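Local coordinates for flagellar motor switch protein FliG (Thermotoga maritima, PDB 3AJC) that probably forms part of the switch complex at the base of the flagellar basal body, which contacts chemotaxis proteins and motor components that set the direction of rotation, at residues 54-59 against 93-98. Sequence-based numbering, arbitrary orientation.
Sequences EVLKRI and DTAAEI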
ATOM      1  N   GLU A  54     -14.108 -12.142  -1.533  1.00 39.91           N
ATOM      2  CA  GLU A  54     -15.066 -11.373  -2.315  1.00 41.16           C
ATOM      3  C   GLU A  54     -15.070  -9.899  -1.888  1.00 39.33           C
ATOM      4  O   GLU A  54     -15.028  -8.999  -2.728  1.00 36.61           O
ATOM      5  CB  GLU A  54     -16.462 -11.986  -2.162  1.00 45.60           C
ATOM      6  CG  GLU A  54     -17.122 -12.427  -3.479  1.00 53.51           C
ATOM      7  CD  GLU A  54     -16.192 -13.235  -4.401  1.00 57.20           C
ATOM      8  OE1 GLU A  54     -15.443 -14.115  -3.910  1.00 58.56           O
ATOM      9  OE2 GLU A  54     -16.228 -12.996  -5.631  1.00 58.55           O
ATOM     10  N   VAL A  55     -15.107  -9.656  -0.581  1.00 37.46           N
ATOM     11  CA  VAL A  55     -15.108  -8.285  -0.069  1.00 33.64           C
ATOM     12  C   VAL A  55     -13.819  -7.559  -0.431  1.00 34.26           C
ATOM     13  O   VAL A  55     -13.839  -6.376  -0.775  1.00 33.91           O
ATOM     14  CB  VAL A  55     -15.278  -8.256   1.466  1.00 32.49           C
ATOM     15  CG1 VAL A  55     -14.847  -6.901   2.016  1.00 26.11           C
ATOM     16  CG2 VAL A  55     -16.738  -8.552   1.832  1.00 29.18           C
ATOM     17  N   LEU A  56     -12.697  -8.269  -0.358  1.00 33.53           N
ATOM     18  CA  LEU A  56     -11.412  -7.653  -0.670  1.00 34.67           C
ATOM     19  C   LEU A  56     -11.370  -7.301  -2.166  1.00 35.92           C
ATOM     20  O   LEU A  56     -10.874  -6.233  -2.552  1.00 32.80           O
ATOM     21  CB  LEU A  56     -10.258  -8.599  -0.292  1.00 29.16           C
ATOM     22  CG  LEU A  56      -8.834  -8.023  -0.324  1.00 32.05           C
ATOM     23  CD1 LEU A  56      -8.326  -7.861  -1.757  1.00 28.74           C
ATOM     24  CD2 LEU A  56      -8.824  -6.685   0.398  1.00 27.46           C
ATOM     25  N   LYS A  57     -11.905  -8.193  -2.998  1.00 37.50           N
ATOM     26  CA  LYS A  57     -11.933  -7.960  -4.442  1.00 38.98           C
ATOM     27  C   LYS A  57     -12.805  -6.740  -4.786  1.00 38.24           C
ATOM     28  O   LYS A  57     -12.418  -5.909  -5.612  1.00 37.08           O
ATOM     29  CB  LYS A  57     -12.453  -9.200  -5.170  1.00 40.08           C
ATOM     30  CG  LYS A  57     -12.340  -9.119  -6.688  1.00 45.39           C
ATOM     31  CD  LYS A  57     -12.859 -10.385  -7.356  1.00 47.38           C
ATOM     32  CE  LYS A  57     -14.375 -10.483  -7.250  1.00 50.54           C
ATOM     33  NZ  LYS A  57     -14.909 -11.719  -7.907  1.00 52.70           N
ATOM     34  N   ARG A  58     -13.970  -6.631  -4.148  1.00 36.91           N
ATOM     35  CA  ARG A  58     -14.872  -5.509  -4.384  1.00 37.48           C
ATOM     36  C   ARG A  58     -14.243  -4.192  -3.944  1.00 38.79           C
ATOM     37  O   ARG A  58     -14.536  -3.133  -4.505  1.00 37.71           O
ATOM     38  CB  ARG A  58     -16.191  -5.719  -3.643  1.00 38.88           C
ATOM     39  CG  ARG A  58     -17.127  -6.682  -4.337  1.00 44.06           C
ATOM     40  CD  ARG A  58     -18.318  -7.025  -3.464  1.00 48.19           C
ATOM     41  NE  ARG A  58     -19.201  -7.983  -4.121  1.00 52.22           N
ATOM     42  CZ  ARG A  58     -19.993  -7.686  -5.145  1.00 55.84           C
ATOM     43  NH1 ARG A  58     -20.024  -6.454  -5.632  1.00 56.73           N
ATOM     44  NH2 ARG A  58     -20.748  -8.630  -5.695  1.00 58.46           N
ATOM     45  N   ILE A  59     -13.384  -4.251  -2.930  1.00 38.96           N
ATOM     46  CA  ILE A  59     -12.719  -3.046  -2.458  1.00 38.16           C
ATOM     47  C   ILE A  59     -11.703  -2.641  -3.521  1.00 39.70           C
ATOM     48  O   ILE A  59     -11.528  -1.452  -3.828  1.00 40.40           O
ATOM     49  CB  ILE A  59     -11.987  -3.290  -1.113  1.00 36.83           C
ATOM     50  CG1 ILE A  59     -13.016  -3.490   0.009  1.00 35.97           C
ATOM     51  CG2 ILE A  59     -11.060  -2.116  -0.801  1.00 36.02           C
ATOM     52  CD1 ILE A  59     -12.417  -3.800   1.374  1.00 31.18           C
ATOM     53  N   ASP A  93      -4.804   0.595  -4.136  1.00 47.27           N
ATOM     54  CA  ASP A  93      -4.004   1.027  -2.992  1.00 46.43           C
ATOM     55  C   ASP A  93      -4.679   0.689  -1.656  1.00 43.18           C
ATOM     56  O   ASP A  93      -4.044   0.196  -0.728  1.00 40.72           O
ATOM     57  CB  ASP A  93      -3.732   2.529  -3.086  1.00 50.28           C
ATOM     58  CG  ASP A  93      -2.366   2.832  -3.677  1.00 55.03           C
ATOM     59  OD1 ASP A  93      -1.355   2.663  -2.956  1.00 57.88           O
ATOM     60  OD2 ASP A  93      -2.300   3.226  -4.864  1.00 56.19           O
ATOM     61  N   THR A  94      -5.972   0.963  -1.564  1.00 40.47           N
ATOM     62  CA  THR A  94      -6.726   0.659  -0.360  1.00 38.11           C
ATOM     63  C   THR A  94      -6.605  -0.838  -0.056  1.00 34.82           C
ATOM     64  O   THR A  94      -6.225  -1.233   1.049  1.00 34.00           O
ATOM     65  CB  THR A  94      -8.204   1.015  -0.552  1.00 37.93           C
ATOM     66  OG1 THR A  94      -8.302   2.395  -0.912  1.00 39.08           O
ATOM     67  CG2 THR A  94      -9.001   0.769   0.730  1.00 37.16           C
ATOM     68  N   ALA A  95      -6.923  -1.660  -1.053  1.00 31.40           N
ATOM     69  CA  ALA A  95      -6.859  -3.109  -0.921  1.00 30.23           C
ATOM     70  C   ALA A  95      -5.485  -3.589  -0.448  1.00 29.27           C
ATOM     71  O   ALA A  95      -5.388  -4.383   0.490  1.00 30.00           O
ATOM     72  CB  ALA A  95      -7.216  -3.763  -2.247  1.00 25.68           C
ATOM     73  N   ALA A  96      -4.433  -3.101  -1.100  1.00 26.25           N
ATOM     74  CA  ALA A  96      -3.066  -3.470  -0.764  1.00 26.98           C
ATOM     75  C   ALA A  96      -2.710  -3.095   0.675  1.00 26.91           C
ATOM     76  O   ALA A  96      -2.005  -3.837   1.364  1.00 24.28           O
ATOM     77  CB  ALA A  96      -2.081  -2.796  -1.745  1.00 24.44           C
ATOM     78  N   GLU A  97      -3.180  -1.928   1.104  1.00 28.30           N
ATOM     79  CA  GLU A  97      -2.924  -1.435   2.449  1.00 31.06           C
ATOM     80  C   GLU A  97      -3.628  -2.328   3.468  1.00 30.40           C
ATOM     81  O   GLU A  97      -3.099  -2.602   4.544  1.00 28.10           O
ATOM     82  CB  GLU A  97      -3.404   0.021   2.574  1.00 33.04           C
ATOM     83  CG  GLU A  97      -2.386   1.054   2.062  1.00 39.48           C
ATOM     84  CD  GLU A  97      -3.010   2.393   1.658  1.00 42.21           C
ATOM     85  OE1 GLU A  97      -3.945   2.864   2.338  1.00 47.44           O
ATOM     86  OE2 GLU A  97      -2.550   2.987   0.658  1.00 43.49           O
ATOM     87  N   ILE A  98      -4.825  -2.787   3.116  1.00 29.30           N
ATOM     88  CA  ILE A  98      -5.588  -3.661   3.998  1.00 27.51           C
ATOM     89  C   ILE A  98      -4.879  -5.016   4.078  1.00 27.31           C
ATOM     90  O   ILE A  98      -4.725  -5.588   5.159  1.00 24.99           O
ATOM     91  CB  ILE A  98      -7.022  -3.845   3.466  1.00 27.73           C
ATOM     92  CG1 ILE A  98      -7.765  -2.502   3.560  1.00 28.23           C
ATOM     93  CG2 ILE A  98      -7.725  -4.971   4.215  1.00 23.59           C
ATOM     94  CD1 ILE A  98      -9.197  -2.523   3.067  1.00 29.78           C
TER
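Ile59 and Ile98 reach toward each other across a roughly antiparallel helix pair in the armadillo-like helical middle domain of FliG, their CD1 methyls meeting tip to tip at 3.9 Å. The pair exemplifies how aliphatic branches divide the work between two helices, whose short segments pass 9.1 Å apart at 142°. Ile59 uses both arms: with CG1 turned away from its own carbonyl carbon (chi1 -70°), CD1 extends to Ile98, while CG2 meets CG2 of Thr94, the two side chains crossing at about a right angle. Ile59 CG2 also faces the methyl of Ala95; Ile59 CA and Ala95 CA are 6.1 Å apart, consistent with the small side chain there. Leu56, one turn earlier, brings CD2 to the same methyl from a different direction, 4.3 Å from Ala95 CB, and on to CG2 of Ile98. Helix 37-46 packs on Ile98 through Ala40 and Leu44, and Ile125 touches Leu56, so the apolar patch is buried. Arg58, part of the EHPQR motif important for FliM interaction, points to helix 25-33, where NH1 hydrogen-bonds Gln26 OE1. Elsewhere on the helix, Lys57 NZ forms a salt bridge with Glu54 OE2, met on its syn side at 2.9 Å.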